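Local coordinates for receptor-like protein kinase ANXUR1 (Arabidopsis thaliana, PDB 6FIG) that probably acts as a receptor kinase of the plant cell surface in reproduction, sensing extracellular signals through an ectodomain of two tandem malectin-like domains, at residues Q273-F278 against I369-T374; T182-S187 against T374-A379; T103-F108 against K124-A129. All coordinates share one frame; numbering follows the deposited sequence.

In the fold
The three contacts line the region where the two malectin-like halves of the ectodomain meet. Strands 122-128, 185-192 and 363-372 are successive antiparallel neighbours. Interactions 1 and 2 share Thr374 and have centres 8 Å apart; Lys371 NZ of the first lies 2.8 Å from Leu378 O of the second. Interactions 2 and 3 have centres 7 Å apart and meet through Ser187 OG and Glu125 OE1, 2.7 Å from each other. Interactions 1 and 3 do not touch, their nearest atoms being about 6 Å apart. Both hold an asparagine carrying a glycan, Asn277 and Asn107 respectively, whereas the Leu378 side chain in interaction 2 is about 12 Å from a bound N-acetylglucosamine.

Interaction 1 (Q273-F278 against I369-T374); sequences QIDKNF and IFKMDT. With NAG (2-acetamido-2-deoxy-beta-D-glucopyranose), chain E.
Phe278 and Lys371 bury the most surface here, the lysine laying its aliphatic chain across the phenyl ring. Lys371 CD stands 3.6 Å from the centroid of the Phe278 ring and 7° off its normal, a CH-pi contact over the face. Behind it, Lys371 CG approaches Phe278 CG at 3.6 Å. With CG anti to the backbone N (chi1 -177°), the lysine reaches over the ring, and a bend at chi3 (-72°) carries NZ past it to the carboxylate of Asp275. The salt bridge between Lys371 NZ and Asp275 OD2 measures 2.8 Å and uses the anti lone pair of that oxygen. Lys371 NZ is also 4.6 Å from the Phe278 centroid, an off-centre cation-pi contact. Gln186 OE1 and Leu378 O accept hydrogen bonds from NZ as well, so this buried charge is gripped by three acceptors. At the edge of the Phe278 ring, in its plane, lies Asp275 O, which Tyr280 OH also engages. Phe278 CD1 comes within 3.4 Å of Met372 O, and a water bridges the segments, donating to Asn277 O at 2.8 Å and hydrogen-bonding to Thr374 OG1. Asn277 ND2 is bonded to C1 of an N-acetylglucosamine: Asn277-Phe278-Thr279 is an N-glycosylation sequon, immediately before strand 278-287, which pairs with strand 363-372 in the malectin-like beta-sandwich.

Interaction 2 (T182-S187 against T374-A379); sequences TANLQS and TMKNLA
The Asn184 amide meets Lys376 and the Gln186 amide meets Leu378, each through its end; within 4.2 Å no atom of segment 374-379 lies over a face of either. Asn184 ND2 donates at 2.8 Å to a water that also accepts from Lys376 NZ, so the two nitrogens, 4.3 Å apart, are bridged instead of bonded. The oxygen of the same amide, Asn184 OD1, accepts from Ala129 N. At the far amide, Gln186 OE1 lies 3.5 Å from Leu378 O; two acceptors cannot bond each other, but Lys371 NZ donates to both, which probably explains why they lie so close. Gln186 reaches there fully stretched, its CG trans to the backbone N (chi1 178°).

A third flat group shapes the loop itself. Asn377 OD1 accepts from Ala379 N, an Asx turn, with the donor standing 56° above the carbonyl plane, while Asn377 ND2 returns a bond of 3.1 Å to Ala379 O, in that carbonyl's plane. Just before it, reciprocal backbone bonds between Thr374 and Asn377 close a separate beta turn.

Between the amides sits Leu378, the residue with most surface buried. Both its methyls press on the same side of the opposing backbone: CD2 is 3.8 Å from Asn184 O, and CD1 is 3.9 Å from Leu185 C. The aliphatic part of Gln186 adds to this packing, its CB 4.2 Å from Leu378 CD2.

Segment 182-187 leads into strand 185-192, which runs between strands 122-128 and 363-372. The 374-379 loop leaves the latter strand and crosses towards strand 102-108, whose Thr103 forms a backbone bond with Lys376; Leu378 meanwhile packs on Tyr126 of strand 122-128.

Interaction 3 (T103-F108 against K124-A129); sequences TLLSNF and KEYSLA. With NAG (2-acetamido-2-deoxy-beta-D-glucopyranose), chain C.
Around Leu104 and Tyr126, whose CA atoms are 8.1 Å apart, strands 103-105 and 124-128 run antiparallel at 166° with axes 9.3 Å apart, too far for backbone pairing. This is face-to-face packing between two sheets, the beta-sandwich of a malectin-like domain. A classic beta bulge, in which Leu104 and Leu105 both oppose Val97, turns both leucines towards the other sheet.

Leu104 covers one face of the Tyr126 ring: its CD2 is 4.0 Å from the centroid and 15° off the normal, a CH-pi contact displaced toward the rim, while its CB sits 3.8 Å from Tyr126 CZ. Leu128 CD2 extends this apolar layer, meeting Leu104 CD2.

Leu105 approaches Tyr126 at about a right angle, with CD2 3.4 Å from the phenol OH. Lys124, bent at chi2 (-74°), slides past Phe108 in the opposite direction and places its CE 3.7 Å from Phe108 CE1; Leu105 CD2 touches that same CE. Leu105 CD1 meanwhile rests on one face of the Phe108 ring, which also meets the ring of Phe80 and forms an edge-to-face pair with Phe95.

Beyond the sandwich interior, Asn107 ND2 is covalently bonded to C1 of an N-acetylglucosamine, which is also hydrogen-bonded to Tyr146 OH. At the edge of the Tyr126 ring, in its plane, a water bridges the strands, hydrogen-bonded to Tyr126 OH at 2.8 Å and to Leu104 O at 2.7 Å.

Interaction 1 (Q273-F278 against I369-T374)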
loop_
_atom_site.group_PDB
_atom_site.type_symbol
_atom_site.label_atom_id
_atom_site.label_comp_id
_atom_site.label_asym_id
_atom_site.label_seq_id
_atom_site.Cartn_x
_atom_site.Cartn_y
_atom_site.Cartn_z
ATOM N N GLN A 273 10.823 29.981 -2.832
ATOM C CA GLN A 273 11.970 30.078 -3.711
ATOM C C GLN A 273 11.861 29.002 -4.790
ATOM O O GLN A 273 11.735 27.826 -4.479
ATOM C CB GLN A 273 13.262 29.898 -2.906
ATOM C CG GLN A 273 13.459 30.955 -1.829
ATOM C CD GLN A 273 13.600 32.363 -2.386
ATOM O OE1 GLN A 273 14.211 32.572 -3.441
ATOM N NE2 GLN A 273 13.054 33.342 -1.667
ATOM N N ILE A 274 11.880 29.424 -6.048
ATOM C CA ILE A 274 11.767 28.505 -7.193
ATOM C C ILE A 274 12.829 28.839 -8.265
ATOM O O ILE A 274 13.729 29.639 -8.021
ATOM C CB ILE A 274 10.320 28.487 -7.741
ATOM C CG1 ILE A 274 9.762 29.898 -7.980
ATOM C CG2 ILE A 274 9.383 27.732 -6.781
ATOM C CD1 ILE A 274 10.460 30.729 -9.025
ATOM N N ASP A 275 12.739 28.188 -9.425
ATOM C CA ASP A 275 13.669 28.420 -10.534
ATOM C C ASP A 275 13.005 29.277 -11.605
ATOM O O ASP A 275 11.885 29.022 -12.007
ATOM C CB ASP A 275 14.076 27.078 -11.157
ATOM C CG ASP A 275 14.769 26.144 -10.162
ATOM O OD1 ASP A 275 15.514 26.646 -9.274
ATOM O OD2 ASP A 275 14.608 24.900 -10.309
ATOM N N LYS A 276 13.714 30.279 -12.096
ATOM C CA LYS A 276 13.193 31.145 -13.154
ATOM C C LYS A 276 13.053 30.378 -14.485
ATOM O O LYS A 276 13.698 29.335 -14.685
ATOM C CB LYS A 276 14.114 32.353 -13.330
ATOM C CG LYS A 276 14.103 33.322 -12.150
ATOM C CD LYS A 276 15.025 34.535 -12.329
ATOM C CE LYS A 276 16.498 34.197 -12.146
ATOM N NZ LYS A 276 17.343 35.407 -11.970
ATOM N N ASN A 277 12.187 30.876 -15.354
ATOM C CA ASN A 277 12.026 30.406 -16.745
ATOM C C ASN A 277 11.229 29.114 -16.857
ATOM O O ASN A 277 11.441 28.323 -17.786
ATOM C CB ASN A 277 13.366 30.203 -17.482
ATOM C CG ASN A 277 14.157 31.460 -17.661
ATOM O OD1 ASN A 277 13.949 32.472 -16.992
ATOM N ND2 ASN A 277 15.082 31.402 -18.609
ATOM N N PHE A 278 10.345 28.888 -15.906
ATOM C CA PHE A 278 9.370 27.805 -15.976
ATOM C C PHE A 278 7.988 28.358 -15.639
ATOM O O PHE A 278 7.853 29.362 -14.902
ATOM C CB PHE A 278 9.675 26.690 -14.977
ATOM C CG PHE A 278 10.971 25.979 -15.213
ATOM C CD1 PHE A 278 11.038 24.937 -16.136
ATOM C CD2 PHE A 278 12.121 26.341 -14.518
ATOM C CE1 PHE A 278 12.230 24.260 -16.350
ATOM C CE2 PHE A 278 13.321 25.670 -14.740
ATOM C CZ PHE A 278 13.368 24.616 -15.647
ATOM N N ILE A 369 2.853 23.087 -5.205
ATOM C CA ILE A 369 3.447 23.875 -6.273
ATOM C C ILE A 369 4.227 22.922 -7.167
ATOM O O ILE A 369 5.094 22.203 -6.662
ATOM C CB ILE A 369 4.344 24.988 -5.741
ATOM C CG1 ILE A 369 3.508 25.911 -4.828
ATOM C CG2 ILE A 369 4.976 25.742 -6.904
ATOM C CD1 ILE A 369 4.263 27.038 -4.210
ATOM N N PHE A 370 3.887 22.909 -8.453
ATOM C CA PHE A 370 4.566 22.058 -9.453
ATOM C C PHE A 370 5.233 22.889 -10.543
ATOM O O PHE A 370 4.660 23.857 -11.033
ATOM C CB PHE A 370 3.547 21.163 -10.127
ATOM C CG PHE A 370 2.800 20.291 -9.175
ATOM C CD1 PHE A 370 3.369 19.116 -8.683
ATOM C CD2 PHE A 370 1.527 20.638 -8.760
ATOM C CE1 PHE A 370 2.669 18.328 -7.778
ATOM C CE2 PHE A 370 0.838 19.841 -7.863
ATOM C CZ PHE A 370 1.410 18.702 -7.378
ATOM N N LYS A 371 6.451 22.509 -10.911
ATOM C CA LYS A 371 7.120 23.050 -12.101
ATOM C C LYS A 371 6.733 22.256 -13.321
ATOM O O LYS A 371 6.850 21.042 -13.292
ATOM C CB LYS A 371 8.625 22.940 -11.913
ATOM C CG LYS A 371 9.471 23.519 -13.020
ATOM C CD LYS A 371 10.915 23.050 -12.892
ATOM C CE LYS A 371 11.630 23.698 -11.729
ATOM N NZ LYS A 371 12.944 23.053 -11.533
ATOM N N MET A 372 6.330 22.913 -14.390
ATOM C CA MET A 372 6.068 22.242 -15.655
ATOM C C MET A 372 7.346 22.186 -16.477
ATOM O O MET A 372 8.151 23.126 -16.454
ATOM C CB MET A 372 5.017 23.007 -16.457
ATOM C CG MET A 372 3.701 23.152 -15.739
ATOM S SD MET A 372 2.438 23.877 -16.792
ATOM C CE MET A 372 2.158 22.552 -17.964
ATOM N N ASP A 373 7.527 21.104 -17.234
ATOM C CA ASP A 373 8.686 21.009 -18.108
ATOM C C ASP A 373 8.610 21.980 -19.291
ATOM O O ASP A 373 7.527 22.293 -19.796
ATOM C CB ASP A 373 9.002 19.558 -18.555
ATOM C CG ASP A 373 7.909 18.892 -19.426
ATOM O OD1 ASP A 373 6.684 19.100 -19.226
ATOM O OD2 ASP A 373 8.311 18.056 -20.285
ATOM N N THR A 374 9.783 22.469 -19.688
ATOM C CA THR A 374 9.987 23.282 -20.890
ATOM C C THR A 374 11.126 22.630 -21.666
ATOM O O THR A 374 12.184 22.394 -21.096
ATOM C CB THR A 374 10.398 24.724 -20.538
ATOM O OG1 THR A 374 9.265 25.420 -20.015
ATOM C CG2 THR A 374 10.899 25.489 -21.772
HETATM C C1 NAG E . 15.970 32.478 -18.959
HETATM C C2 NAG E . 17.309 31.883 -19.402
HETATM C C3 NAG E . 18.273 32.985 -19.803
HETATM C C4 NAG E . 17.601 33.869 -20.850
HETATM C C5 NAG E . 16.209 34.342 -20.396
HETATM C C6 NAG E . 15.496 35.078 -21.517
HETATM C C7 NAG E . 17.941 29.792 -18.260
HETATM C C8 NAG E . 18.603 29.256 -17.014
HETATM N N2 NAG E . 17.893 31.130 -18.316
HETATM O O3 NAG E . 19.494 32.453 -20.330
HETATM O O4 NAG E . 18.420 34.980 -21.250
HETATM O O5 NAG E . 15.419 33.221 -20.040
HETATM O O6 NAG E . 14.258 35.651 -21.051
HETATM O O7 NAG E . 17.503 29.043 -19.140
HETATM O O HOH W 1 9.476 27.911 -19.681
#

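Interaction 2 (T182-S187 against T374-A379)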
loop_
_atom_site.group_PDB
_atom_site.type_symbol
_atom_site.label_atom_id
_atom_site.label_comp_id
_atom_site.label_asym_id
_atom_site.label_seq_id
_atom_site.Cartn_x
_atom_site.Cartn_y
_atom_site.Cartn_z
ATOM N N THR A 182 -0.461 16.022 -19.997
ATOM C CA THR A 182 0.658 15.244 -20.536
ATOM C C THR A 182 2.002 15.915 -20.234
ATOM O O THR A 182 3.008 15.631 -20.903
ATOM C CB THR A 182 0.513 14.993 -22.049
ATOM O OG1 THR A 182 0.318 16.244 -22.708
ATOM C CG2 THR A 182 -0.674 14.056 -22.348
ATOM N N ALA A 183 2.032 16.756 -19.213
ATOM C CA ALA A 183 3.253 17.424 -18.804
ATOM C C ALA A 183 4.071 16.527 -17.882
ATOM O O ALA A 183 3.520 15.653 -17.201
ATOM C CB ALA A 183 2.934 18.730 -18.114
ATOM N N ASN A 184 5.372 16.768 -17.872
ATOM C CA ASN A 184 6.260 16.256 -16.836
ATOM C C ASN A 184 6.418 17.351 -15.820
ATOM O O ASN A 184 6.620 18.517 -16.207
ATOM C CB ASN A 184 7.605 15.865 -17.438
ATOM C CG ASN A 184 7.456 14.782 -18.475
ATOM O OD1 ASN A 184 7.073 13.640 -18.142
ATOM N ND2 ASN A 184 7.712 15.122 -19.741
ATOM N N LEU A 185 6.264 17.019 -14.538
ATOM C CA LEU A 185 6.227 18.018 -13.488
ATOM C C LEU A 185 7.251 17.684 -12.439
ATOM O O LEU A 185 7.550 16.501 -12.215
ATOM C CB LEU A 185 4.849 18.061 -12.815
ATOM C CG LEU A 185 3.608 18.226 -13.685
ATOM C CD1 LEU A 185 2.352 17.977 -12.840
ATOM C CD2 LEU A 185 3.552 19.612 -14.255
ATOM N N GLN A 186 7.795 18.699 -11.806
ATOM C CA GLN A 186 8.566 18.538 -10.570
ATOM C C GLN A 186 7.736 19.078 -9.415
ATOM O O GLN A 186 7.250 20.214 -9.471
ATOM C CB GLN A 186 9.891 19.271 -10.647
ATOM C CG GLN A 186 10.728 19.176 -9.378
ATOM C CD GLN A 186 12.053 19.881 -9.454
ATOM O OE1 GLN A 186 12.428 20.477 -10.480
ATOM N NE2 GLN A 186 12.788 19.832 -8.345
ATOM N N SER A 187 7.641 18.292 -8.349
ATOM C CA SER A 187 7.001 18.726 -7.108
ATOM C C SER A 187 7.925 19.644 -6.368
ATOM O O SER A 187 9.001 19.243 -5.962
ATOM C CB SER A 187 6.666 17.523 -6.228
ATOM O OG SER A 187 5.829 16.641 -6.932
ATOM N N THR A 374 9.783 22.469 -19.688
ATOM C CA THR A 374 9.987 23.282 -20.890
ATOM C C THR A 374 11.126 22.630 -21.666
ATOM O O THR A 374 12.184 22.394 -21.096
ATOM C CB THR A 374 10.398 24.724 -20.538
ATOM O OG1 THR A 374 9.265 25.420 -20.015
ATOM C CG2 THR A 374 10.899 25.489 -21.772
ATOM N N MET A 375 10.904 22.358 -22.948
ATOM C CA MET A 375 11.916 21.726 -23.821
ATOM C C MET A 375 12.418 20.388 -23.215
ATOM O O MET A 375 13.612 20.098 -23.231
ATOM C CB MET A 375 13.076 22.705 -24.117
ATOM C CG MET A 375 12.703 23.954 -24.933
ATOM S SD MET A 375 12.094 23.654 -26.616
ATOM C CE MET A 375 13.384 22.649 -27.333
ATOM N N LYS A 376 11.477 19.617 -22.663
ATOM C CA LYS A 376 11.745 18.333 -21.974
ATOM C C LYS A 376 12.761 18.454 -20.852
ATOM O O LYS A 376 13.517 17.509 -20.563
ATOM C CB LYS A 376 12.233 17.284 -22.987
ATOM C CG LYS A 376 11.231 16.948 -24.072
ATOM C CD LYS A 376 10.012 16.271 -23.470
ATOM C CE LYS A 376 9.242 15.475 -24.519
ATOM N NZ LYS A 376 7.858 15.267 -24.002
ATOM N N ASN A 377 12.772 19.608 -20.198
ATOM C CA ASN A 377 13.712 19.878 -19.133
ATOM C C ASN A 377 12.990 20.391 -17.906
ATOM O O ASN A 377 12.069 21.211 -18.008
ATOM C CB ASN A 377 14.744 20.929 -19.558
ATOM C CG ASN A 377 15.640 21.341 -18.409
ATOM O OD1 ASN A 377 16.382 20.523 -17.857
ATOM N ND2 ASN A 377 15.522 22.592 -17.986
ATOM N N LEU A 378 13.421 19.902 -16.748
ATOM C CA LEU A 378 13.004 20.390 -15.437
ATOM C C LEU A 378 14.187 20.861 -14.585
ATOM O O LEU A 378 14.008 21.308 -13.459
ATOM C CB LEU A 378 12.252 19.270 -14.710
ATOM C CG LEU A 378 10.850 18.954 -15.258
ATOM C CD1 LEU A 378 10.333 17.600 -14.793
ATOM C CD2 LEU A 378 9.870 20.047 -14.822
ATOM N N ALA A 379 15.410 20.754 -15.085
ATOM C CA ALA A 379 16.578 21.110 -14.291
ATOM C C ALA A 379 16.703 22.613 -14.154
ATOM O O ALA A 379 16.575 23.348 -15.136
ATOM C CB ALA A 379 17.854 20.555 -14.926
HETATM O O HOH W 2 7.456 13.085 -21.655
#

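Interaction 3 (T103-F108 against K124-A129)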
loop_
_atom_site.group_PDB
_atom_site.type_symbol
_atom_site.label_atom_id
_atom_site.label_comp_id
_atom_site.label_asym_id
_atom_site.label_seq_id
_atom_site.Cartn_x
_atom_site.Cartn_y
_atom_site.Cartn_z
ATOM N N THR A 103 15.085 15.602 -18.989
ATOM C CA THR A 103 16.184 15.991 -18.116
ATOM C C THR A 103 15.631 16.504 -16.800
ATOM O O THR A 103 14.856 17.478 -16.776
ATOM C CB THR A 103 17.094 17.055 -18.745
ATOM O OG1 THR A 103 17.701 16.531 -19.942
ATOM C CG2 THR A 103 18.199 17.464 -17.771
ATOM N N LEU A 104 16.007 15.848 -15.711
ATOM C CA LEU A 104 15.546 16.183 -14.366
ATOM C C LEU A 104 16.516 17.099 -13.669
ATOM O O LEU A 104 16.116 18.101 -13.045
ATOM C CB LEU A 104 15.373 14.905 -13.524
ATOM C CG LEU A 104 14.519 13.826 -14.184
ATOM C CD1 LEU A 104 14.477 12.589 -13.316
ATOM C CD2 LEU A 104 13.118 14.303 -14.517
ATOM N N LEU A 105 17.791 16.730 -13.723
ATOM C CA LEU A 105 18.845 17.444 -13.038
ATOM C C LEU A 105 19.998 17.631 -13.998
ATOM O O LEU A 105 20.262 16.757 -14.822
ATOM C CB LEU A 105 19.300 16.647 -11.829
ATOM C CG LEU A 105 18.272 16.432 -10.739
ATOM C CD1 LEU A 105 18.770 15.365 -9.760
ATOM C CD2 LEU A 105 17.970 17.730 -10.035
ATOM N N SER A 106 20.701 18.758 -13.904
ATOM C CA SER A 106 21.791 19.090 -14.823
ATOM C C SER A 106 22.773 19.964 -14.068
ATOM O O SER A 106 22.351 20.937 -13.425
ATOM C CB SER A 106 21.281 19.818 -16.070
ATOM O OG SER A 106 22.339 20.156 -16.965
ATOM N N ASN A 107 24.052 19.603 -14.092
ATOM C CA ASN A 107 25.069 20.285 -13.279
ATOM C C ASN A 107 24.687 20.373 -11.794
ATOM O O ASN A 107 24.982 21.358 -11.104
ATOM C CB ASN A 107 25.309 21.689 -13.834
ATOM C CG ASN A 107 26.550 22.334 -13.255
ATOM O OD1 ASN A 107 27.628 21.741 -13.241
ATOM N ND2 ASN A 107 26.396 23.550 -12.761
ATOM N N PHE A 108 24.054 19.320 -11.311
ATOM C CA PHE A 108 23.443 19.289 -9.987
ATOM C C PHE A 108 24.464 19.045 -8.892
ATOM O O PHE A 108 25.170 18.027 -8.905
ATOM C CB PHE A 108 22.381 18.203 -9.965
ATOM C CG PHE A 108 21.867 17.865 -8.596
ATOM C CD1 PHE A 108 21.204 18.826 -7.834
ATOM C CD2 PHE A 108 22.013 16.572 -8.083
ATOM C CE1 PHE A 108 20.710 18.515 -6.586
ATOM C CE2 PHE A 108 21.532 16.257 -6.818
ATOM C CZ PHE A 108 20.862 17.237 -6.073
ATOM N N LYS A 124 14.112 14.783 -4.398
ATOM C CA LYS A 124 13.600 15.380 -5.610
ATOM C C LYS A 124 12.461 14.494 -6.074
ATOM O O LYS A 124 12.621 13.286 -6.161
ATOM C CB LYS A 124 14.669 15.455 -6.703
ATOM C CG LYS A 124 15.917 16.245 -6.358
ATOM C CD LYS A 124 15.691 17.731 -6.350
ATOM C CE LYS A 124 17.040 18.436 -6.265
ATOM N NZ LYS A 124 16.959 19.903 -6.350
ATOM N N GLU A 125 11.291 15.068 -6.375
ATOM C CA GLU A 125 10.152 14.291 -6.787
ATOM C C GLU A 125 9.609 14.836 -8.090
ATOM O O GLU A 125 9.411 16.074 -8.215
ATOM C CB GLU A 125 9.050 14.336 -5.725
ATOM C CG GLU A 125 7.806 13.548 -6.093
ATOM C CD GLU A 125 6.711 13.661 -5.064
ATOM O OE1 GLU A 125 5.874 14.547 -5.249
ATOM O OE2 GLU A 125 6.661 12.870 -4.097
ATOM N N TYR A 126 9.320 13.935 -9.010
ATOM C CA TYR A 126 8.830 14.256 -10.335
ATOM C C TYR A 126 7.599 13.434 -10.634
ATOM O O TYR A 126 7.458 12.321 -10.141
ATOM C CB TYR A 126 9.914 13.987 -11.378
ATOM C CG TYR A 126 11.192 14.668 -11.056
ATOM C CD1 TYR A 126 11.423 15.999 -11.448
ATOM C CD2 TYR A 126 12.187 14.027 -10.331
ATOM C CE1 TYR A 126 12.590 16.647 -11.117
ATOM C CE2 TYR A 126 13.355 14.663 -9.994
ATOM C CZ TYR A 126 13.561 15.977 -10.385
ATOM O OH TYR A 126 14.702 16.629 -10.031
ATOM N N SER A 127 6.712 13.970 -11.470
ATOM C CA SER A 127 5.593 13.237 -12.004
ATOM C C SER A 127 5.762 13.181 -13.510
ATOM O O SER A 127 5.699 14.215 -14.198
ATOM C CB SER A 127 4.241 13.847 -11.645
ATOM O OG SER A 127 3.194 13.093 -12.240
ATOM N N LEU A 128 6.021 11.975 -13.998
ATOM C CA LEU A 128 6.388 11.746 -15.391
ATOM C C LEU A 128 5.180 11.308 -16.192
ATOM O O LEU A 128 4.533 10.301 -15.856
ATOM C CB LEU A 128 7.475 10.677 -15.465
ATOM C CG LEU A 128 8.750 10.997 -14.673
ATOM C CD1 LEU A 128 9.737 9.838 -14.793
ATOM C CD2 LEU A 128 9.381 12.310 -15.135
ATOM N N ALA A 129 4.876 12.035 -17.266
ATOM C CA ALA A 129 3.782 11.651 -18.148
ATOM C C ALA A 129 4.002 10.273 -18.778
ATOM O O ALA A 129 5.149 9.821 -18.911
ATOM C CB ALA A 129 3.575 12.701 -19.245
HETATM C C1 NAG C . 27.468 24.322 -12.167
HETATM C C2 NAG C . 27.804 25.511 -13.054
HETATM C C3 NAG C . 28.775 26.461 -12.358
HETATM C C4 NAG C . 28.299 26.805 -10.950
HETATM C C5 NAG C . 28.040 25.528 -10.161
HETATM C C6 NAG C . 27.509 25.781 -8.751
HETATM C C7 NAG C . 27.734 24.910 -15.440
HETATM C C8 NAG C . 28.531 24.339 -16.574
HETATM N N2 NAG C . 28.391 25.007 -14.284
HETATM O O3 NAG C . 28.935 27.653 -13.131
HETATM O O4 NAG C . 29.339 27.574 -10.316
HETATM O O5 NAG C . 27.074 24.743 -10.862
HETATM O O6 NAG C . 26.233 26.422 -8.813
HETATM O O7 NAG C . 26.586 25.265 -15.593
HETATM O O HOH W 3 14.863 19.237 -10.957
#